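PDB 4NI6: putative surface anchored protein from Clostridium perfringens B, which probably serves as one Ig-like repeat in the shaft of a cell-surface adhesin, stabilised by an autocatalytically formed internal ester cross-link between threonine and glutamine side chains. Local coordinates for residues A[51-57]-A[96-102]; A[29-33]-A[88-92]; A[107-111]-A[120-124]. One frame throughout, in Å; residues are numbered along the deposited sequence. Where two conformers were deposited one is given.

Interaction 1. Residues A[51-57]-A[96-102]; sequences TGKLMHV and EKYVVFE
CG of Met55 lies over one face of the Phe101 ring, offset toward its rim, where antiparallel strands 51-57 and 97-102 pair inside a sheet of this Ig-like domain. This CH-pi contact puts CG 4.0 Å from the centre of the Phe101 ring and 13° off its normal. Chi1 (-54°) sets CG there, and the bend at chi2 leaves SD oblique to the ring, a Met-aromatic contact that suits a flexible, unbranched chain. Further along that face the beta-branched Val57 and Val99 pack tightly, CG2 of Val57 lying 3.5 Å from CG1 of Val99.

Leu54, Tyr98 and Val100 point to the other face, toward the core. With CG anti to the backbone N, Leu54 lays CD1 against CB of Tyr98 and CG2 of Val100. The His56 and Tyr98 rings, inclined by 27° and displaced, stack little; Tyr98 OH is hydrogen-bonded to Gln93 N.

Backbone bonds pair Lys53 with Phe101 and Met55 with Val99. Just before the second strand, Glu96 OE1 accepts from a water that also donates to Val57 O and accepts from Lys97 N. His56 NE2 donates to the anti lone pair of Glu96 OE1 at 2.7 Å, almost straight and in the imidazole plane, with the carboxylate perpendicular to that ring.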
# COMPACT_ATOMS: atom_id res chain seq x y z
N THR A 51 -7.69 1.35 2.58
CA THR A 51 -6.79 1.66 3.71
C THR A 51 -5.39 1.18 3.41
O THR A 51 -5.14 0.02 3.15
CB THR A 51 -7.26 0.97 5.00
OG1 THR A 51 -8.56 1.46 5.35
CG2 THR A 51 -6.27 1.24 6.17
N GLY A 52 -4.45 2.13 3.43
CA GLY A 52 -3.02 1.81 3.31
C GLY A 52 -2.31 2.02 4.61
O GLY A 52 -2.66 2.91 5.38
N LYS A 53 -1.43 1.09 4.91
CA LYS A 53 -0.61 1.16 6.12
C LYS A 53 0.85 1.05 5.76
O LYS A 53 1.26 0.25 4.92
CB LYS A 53 -0.98 0.04 7.07
CG LYS A 53 -2.39 0.20 7.64
CD LYS A 53 -2.77 -0.96 8.53
CE LYS A 53 -4.19 -0.78 9.05
NZ LYS A 53 -4.27 0.51 9.82
N LEU A 54 1.67 1.89 6.42
CA LEU A 54 3.12 1.81 6.29
C LEU A 54 3.62 1.13 7.57
O LEU A 54 3.41 1.64 8.66
CB LEU A 54 3.72 3.21 6.16
CG LEU A 54 5.22 3.29 5.91
CD1 LEU A 54 5.60 2.59 4.62
CD2 LEU A 54 5.67 4.74 5.89
N MET A 55 4.23 -0.04 7.41
CA MET A 55 4.65 -0.88 8.54
C MET A 55 6.18 -0.93 8.62
O MET A 55 6.84 -1.20 7.62
CB MET A 55 4.15 -2.30 8.30
CG MET A 55 2.65 -2.41 8.03
SD MET A 55 1.57 -1.76 9.35
CE MET A 55 1.89 -3.00 10.58
N HIS A 56 6.71 -0.69 9.81
CA HIS A 56 8.12 -0.91 10.11
C HIS A 56 8.34 -2.38 10.30
O HIS A 56 7.67 -3.03 11.11
CB HIS A 56 8.45 -0.10 11.35
CG HIS A 56 9.86 -0.24 11.83
ND1 HIS A 56 10.19 0.03 13.11
CD2 HIS A 56 11.03 -0.64 11.20
CE1 HIS A 56 11.52 -0.10 13.27
NE2 HIS A 56 12.04 -0.54 12.13
N VAL A 57 9.20 -2.95 9.46
CA VAL A 57 9.53 -4.39 9.50
C VAL A 57 10.78 -4.61 10.33
O VAL A 57 11.88 -4.20 9.93
CB VAL A 57 9.82 -4.94 8.09
CG1 VAL A 57 10.06 -6.45 8.14
CG2 VAL A 57 8.70 -4.58 7.14
N GLU A 96 16.40 1.40 8.61
CA GLU A 96 15.22 0.57 8.76
C GLU A 96 14.46 0.33 7.47
O GLU A 96 14.59 1.07 6.48
CB GLU A 96 14.32 1.16 9.86
CG GLU A 96 14.99 1.25 11.24
CD GLU A 96 15.47 -0.10 11.77
OE1 GLU A 96 14.63 -1.05 11.85
OE2 GLU A 96 16.70 -0.26 11.94
N LYS A 97 13.70 -0.74 7.53
CA LYS A 97 12.89 -1.24 6.42
C LYS A 97 11.41 -1.08 6.71
O LYS A 97 10.97 -1.33 7.82
CB LYS A 97 13.21 -2.73 6.21
CG LYS A 97 12.47 -3.38 5.04
CD LYS A 97 12.62 -4.89 5.08
CE LYS A 97 13.93 -5.34 4.47
NZ LYS A 97 13.97 -6.84 4.45
N TYR A 98 10.68 -0.61 5.70
CA TYR A 98 9.24 -0.36 5.80
C TYR A 98 8.53 -0.96 4.62
O TYR A 98 9.02 -0.95 3.52
CB TYR A 98 8.94 1.14 5.83
CG TYR A 98 9.65 1.86 6.97
CD1 TYR A 98 10.99 2.32 6.84
CD2 TYR A 98 9.04 2.05 8.18
CE1 TYR A 98 11.69 2.87 7.92
CE2 TYR A 98 9.72 2.58 9.26
CZ TYR A 98 11.03 3.02 9.11
OH TYR A 98 11.68 3.63 10.15
N VAL A 99 7.30 -1.45 4.85
CA VAL A 99 6.47 -2.04 3.78
C VAL A 99 5.06 -1.48 3.82
O VAL A 99 4.52 -1.21 4.87
CB VAL A 99 6.51 -3.59 3.89
CG1 VAL A 99 5.88 -4.09 5.19
CG2 VAL A 99 5.86 -4.28 2.69
N VAL A 100 4.51 -1.33 2.62
CA VAL A 100 3.13 -0.85 2.47
C VAL A 100 2.15 -2.00 2.32
O VAL A 100 2.41 -2.92 1.54
CB VAL A 100 2.98 0.08 1.28
CG1 VAL A 100 1.53 0.55 1.11
CG2 VAL A 100 3.90 1.30 1.40
N PHE A 101 1.13 -1.98 3.18
CA PHE A 101 -0.03 -2.87 3.08
C PHE A 101 -1.21 -2.08 2.49
O PHE A 101 -1.38 -0.89 2.77
CB PHE A 101 -0.41 -3.30 4.47
CG PHE A 101 0.45 -4.36 5.09
CD1 PHE A 101 1.60 -4.85 4.48
CD2 PHE A 101 0.10 -4.87 6.34
CE1 PHE A 101 2.38 -5.82 5.08
CE2 PHE A 101 0.88 -5.86 6.95
CZ PHE A 101 2.02 -6.32 6.33
N GLU A 102 -2.09 -2.77 1.73
CA GLU A 102 -3.32 -2.14 1.19
C GLU A 102 -4.50 -3.09 1.36
O GLU A 102 -4.34 -4.30 1.23
CB GLU A 102 -3.16 -1.87 -0.30
CG GLU A 102 -2.14 -0.82 -0.66
CD GLU A 102 -2.53 0.63 -0.35
OE1 GLU A 102 -1.68 1.54 -0.59
OE2 GLU A 102 -3.58 0.89 0.25
O HOH W 1 14.02 -2.67 9.77

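Interaction 2. Residues A[29-33]-A[88-92]; sequences DGVDV and GNQKL
Asn89 ND2 reaches across the strand pair to two oxygens of segment 29-33: the backbone O of Asp29 at 3.0 Å and the carboxylate OD1 of Asp32 at 3.3 Å. Both acceptors are somewhat tilted from the amide plane, and OD1 is approached nearly along its C-O axis, with carboxylate and amide planes 73° apart. Asparagine suits the position because its amide nitrogen can donate twice, tying the loop residue Asp29 to the strand. Placing CG anti to its own backbone N (chi1 -178°) brings the amide over to Asp29.

Between the two grips runs a short antiparallel pairing. Val31 N donates to Gln90 O at 2.7 Å, and Gln90 N returns a bond of the same length to Val31 O, although this donor stands well above the carbonyl plane. Glycine suits position 30: Asn89 OD1 and Gln90 O occupy the space a CB would need, Lys91 CD crowds it, and at this positive phi it would also jam against the preceding carbonyl. Beside it, Lys91 CE lies 3.4 Å from Asp29 O. An inverse gamma turn centred on Lys91, closed by a weak bond from Leu92 N to Gln90 O, redirects the chain as strand 81-90 ends.

Opposite Asn89 and Asp32, the other face carries Val31, Val33 and the aliphatic part of Gln90, whose NE2 hydrogen-bonds to Phe87 O. Leu92 CD1 approaches Val31 CB at 4.1 Å, and Val33 CG2 lies across the Gln90 chain. Strand 31-39 is flanked by strands 3-9 and 81-90, while Leu92 packs against Leu54, Val66 and Leu137 from strands of the other sheet.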
# COMPACT_ATOMS: atom_id res chain seq x y z
N ASP A 29 15.24 15.10 5.73
CA ASP A 29 13.98 15.84 5.85
C ASP A 29 12.72 14.95 5.89
O ASP A 29 11.60 15.44 5.66
CB ASP A 29 13.86 16.79 4.64
CG ASP A 29 14.06 16.05 3.29
OD1 ASP A 29 14.57 14.83 3.34
OD2 ASP A 29 13.78 16.73 2.17
N GLY A 30 12.90 13.66 6.14
CA GLY A 30 11.82 12.68 5.95
C GLY A 30 11.82 12.15 4.54
O GLY A 30 12.59 12.59 3.68
N VAL A 31 10.83 11.31 4.27
CA VAL A 31 10.70 10.56 3.01
C VAL A 31 9.23 10.68 2.59
O VAL A 31 8.34 10.37 3.38
CB VAL A 31 11.08 9.08 3.23
CG1 VAL A 31 10.96 8.29 1.94
CG2 VAL A 31 12.49 8.97 3.83
N ASP A 32 8.98 11.20 1.39
CA ASP A 32 7.62 11.18 0.82
C ASP A 32 7.28 9.78 0.32
O ASP A 32 8.00 9.22 -0.49
CB ASP A 32 7.50 12.19 -0.32
CG ASP A 32 7.86 13.60 0.11
OD1 ASP A 32 7.81 13.90 1.33
OD2 ASP A 32 8.22 14.40 -0.77
N VAL A 33 6.22 9.19 0.87
CA VAL A 33 5.92 7.80 0.56
C VAL A 33 4.55 7.74 -0.11
O VAL A 33 3.57 8.22 0.44
CB VAL A 33 5.89 6.92 1.82
CG1 VAL A 33 5.57 5.46 1.48
CG2 VAL A 33 7.22 7.01 2.55
N GLY A 88 2.19 11.12 2.21
CA GLY A 88 2.92 12.36 2.47
C GLY A 88 4.29 12.12 3.07
O GLY A 88 4.85 11.03 3.00
N ASN A 89 4.82 13.18 3.66
CA ASN A 89 6.15 13.14 4.27
C ASN A 89 6.17 12.31 5.54
O ASN A 89 5.31 12.49 6.41
CB ASN A 89 6.62 14.57 4.59
CG ASN A 89 8.03 14.62 5.17
OD1 ASN A 89 8.21 14.46 6.38
ND2 ASN A 89 9.01 14.62 4.29
N GLN A 90 7.09 11.35 5.60
CA GLN A 90 7.20 10.47 6.75
C GLN A 90 8.60 10.57 7.31
O GLN A 90 9.59 10.52 6.57
CB GLN A 90 6.90 9.03 6.33
CG GLN A 90 5.46 8.84 5.83
CD GLN A 90 4.47 8.97 6.96
OE1 GLN A 90 4.73 8.51 8.06
NE2 GLN A 90 3.29 9.51 6.68
N LYS A 91 8.68 10.70 8.62
CA LYS A 91 10.00 10.85 9.22
C LYS A 91 10.55 9.49 9.66
O LYS A 91 10.26 9.01 10.76
CB LYS A 91 10.00 11.91 10.35
CG LYS A 91 9.67 13.35 9.93
CD LYS A 91 10.85 14.13 9.35
CE LYS A 91 10.40 15.50 8.82
NZ LYS A 91 10.24 16.50 9.92
N LEU A 92 11.10 8.77 8.68
CA LEU A 92 11.56 7.37 8.83
C LEU A 92 12.98 7.23 9.40
O LEU A 92 13.76 8.20 9.42
CB LEU A 92 11.48 6.64 7.48
CG LEU A 92 10.08 6.69 6.84
CD1 LEU A 92 10.04 5.88 5.55
CD2 LEU A 92 9.03 6.16 7.80

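Interaction 3. Residues A[107-111]-A[120-124]; sequences VENLI and DTKQV
Asp120 and Thr121 both face Ile111 in a classic beta bulge within the hairpin formed by strands 109-111 and 121-139. The extra residue brings two backbone donors to one acceptor: Ile111 O receives a well-directed bond from Asp120 N at 2.9 Å and a weak, bent one from Thr121 N. A similar sharing occurs at Thr121 O, which accepts from Leu110 N at 2.9 Å and from Ile111 N at 3.0 Å. Two carbonyl oxygens thus serve four amides, one of them only weakly, where the short strand swings across its partner.

The threonine hydroxyl is used within its own segment. Thr121 OG1 donates to Asp120 OD1 at 2.7 Å, meeting the carboxylate from above its plane; a small hydroxyl next to an acidic residue suits this exposed bulge. Asn109 lays its amide against the backbone of the bulge, with CG 3.5 Å from Asp120 C.

Beyond the bulge, Ser106 OG hydrogen-bonds with both Glu108 O and Gln123 N, serving one backbone atom from each segment. The long, extended Gln123 side chain carries its amide to strand 47-57 and the residues before it: OE1 is hydrogen-bonded to Tyr48 OH, and NE2 donates to Asp41 O. Leu110 packs on Tyr48 and Val43. Apolar contact across the hairpin comes from Ile111, whose CD1 lies 3.9 Å from Gln123 CA.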
# COMPACT_ATOMS: atom_id res chain seq x y z
N VAL A 107 -17.91 -0.45 -0.38
CA VAL A 107 -18.86 0.28 0.44
C VAL A 107 -20.20 -0.47 0.55
O VAL A 107 -20.80 -0.53 1.63
CB VAL A 107 -19.08 1.70 -0.12
CG1 VAL A 107 -20.21 2.42 0.63
CG2 VAL A 107 -17.79 2.52 -0.03
N GLU A 108 -20.63 -1.04 -0.57
CA GLU A 108 -21.88 -1.80 -0.66
C GLU A 108 -21.63 -3.29 -0.45
O GLU A 108 -20.53 -3.79 -0.69
CB GLU A 108 -22.52 -1.57 -2.02
CG GLU A 108 -22.70 -0.11 -2.39
CD GLU A 108 -23.77 0.57 -1.56
OE1 GLU A 108 -23.80 1.81 -1.54
OE2 GLU A 108 -24.63 -0.15 -0.99
N ASN A 109 -22.69 -4.01 -0.05
CA ASN A 109 -22.63 -5.46 -0.09
C ASN A 109 -22.61 -5.93 -1.55
O ASN A 109 -23.46 -5.53 -2.34
CB ASN A 109 -23.84 -6.07 0.65
CG ASN A 109 -23.73 -5.91 2.16
OD1 ASN A 109 -22.63 -5.90 2.72
ND2 ASN A 109 -24.87 -5.78 2.82
N LEU A 110 -21.65 -6.78 -1.89
CA LEU A 110 -21.47 -7.24 -3.26
C LEU A 110 -21.39 -8.77 -3.35
O LEU A 110 -21.37 -9.31 -4.45
CB LEU A 110 -20.22 -6.62 -3.88
CG LEU A 110 -20.17 -5.10 -4.03
CD1 LEU A 110 -18.79 -4.67 -4.52
CD2 LEU A 110 -21.25 -4.62 -5.01
N ILE A 111 -21.43 -9.45 -2.20
CA ILE A 111 -21.27 -10.92 -2.12
C ILE A 111 -22.30 -11.54 -1.15
O ILE A 111 -22.70 -10.90 -0.18
CB ILE A 111 -19.85 -11.28 -1.62
CG1 ILE A 111 -18.80 -10.91 -2.67
CG2 ILE A 111 -19.76 -12.76 -1.25
CD1 ILE A 111 -17.38 -11.03 -2.18
N ASP A 120 -24.95 -9.83 1.34
CA ASP A 120 -24.85 -9.57 2.77
C ASP A 120 -23.42 -9.25 3.22
O ASP A 120 -23.18 -8.99 4.42
CB ASP A 120 -25.41 -10.70 3.63
CG ASP A 120 -24.72 -12.03 3.40
OD1 ASP A 120 -23.58 -12.07 2.89
OD2 ASP A 120 -25.31 -13.06 3.78
N THR A 121 -22.47 -9.21 2.27
CA THR A 121 -21.05 -9.15 2.57
C THR A 121 -20.36 -8.21 1.60
O THR A 121 -20.66 -8.19 0.43
CB THR A 121 -20.38 -10.55 2.51
OG1 THR A 121 -21.01 -11.42 3.47
CG2 THR A 121 -18.91 -10.45 2.81
N LYS A 122 -19.44 -7.41 2.14
CA LYS A 122 -18.61 -6.50 1.34
C LYS A 122 -17.45 -7.29 0.70
O LYS A 122 -16.94 -8.25 1.29
CB LYS A 122 -18.05 -5.35 2.22
CG LYS A 122 -19.09 -4.45 2.91
CD LYS A 122 -18.48 -3.50 3.95
CE LYS A 122 -19.54 -2.77 4.79
NZ LYS A 122 -19.04 -1.81 5.81
N GLN A 123 -17.12 -6.97 -0.55
CA GLN A 123 -15.94 -7.53 -1.21
C GLN A 123 -14.69 -6.93 -0.58
O GLN A 123 -14.56 -5.71 -0.53
CB GLN A 123 -15.94 -7.20 -2.70
CG GLN A 123 -14.78 -7.89 -3.41
CD GLN A 123 -14.71 -7.56 -4.87
OE1 GLN A 123 -15.13 -6.50 -5.31
NE2 GLN A 123 -14.11 -8.45 -5.63
N VAL A 124 -13.80 -7.78 -0.07
CA VAL A 124 -12.51 -7.32 0.50
C VAL A 124 -11.45 -7.95 -0.35
O VAL A 124 -11.38 -9.16 -0.51
CB VAL A 124 -12.39 -7.79 1.96
CG1 VAL A 124 -10.97 -7.53 2.48
CG2 VAL A 124 -13.41 -7.07 2.83
O HOH W 2 -20.17 0.33 3.87

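How the interactions relate
Interactions 1 and 2 touch, their centres about 13 Å apart. Each lies in a different sheet of the Ig-like domain, and their side chains meet between the sheets: Leu54 CD2 packs on Gln90 CG and Leu92 CD2, and Tyr98 CE1 on Leu92 CB. Their segments alternate along the chain, with strands 31-39 and 81-90 paired in one sheet and 47-57 and 97-106, each following one of them, in the other. Interaction 3 comes later in sequence, its centre about 25 Å from that of interaction 1. Strands 97-106 and 121-139, neighbours in one sheet, connect these two. Interaction 1 lies near the middle of this single domain, with interactions 2 and 3 on opposite sides of its centre.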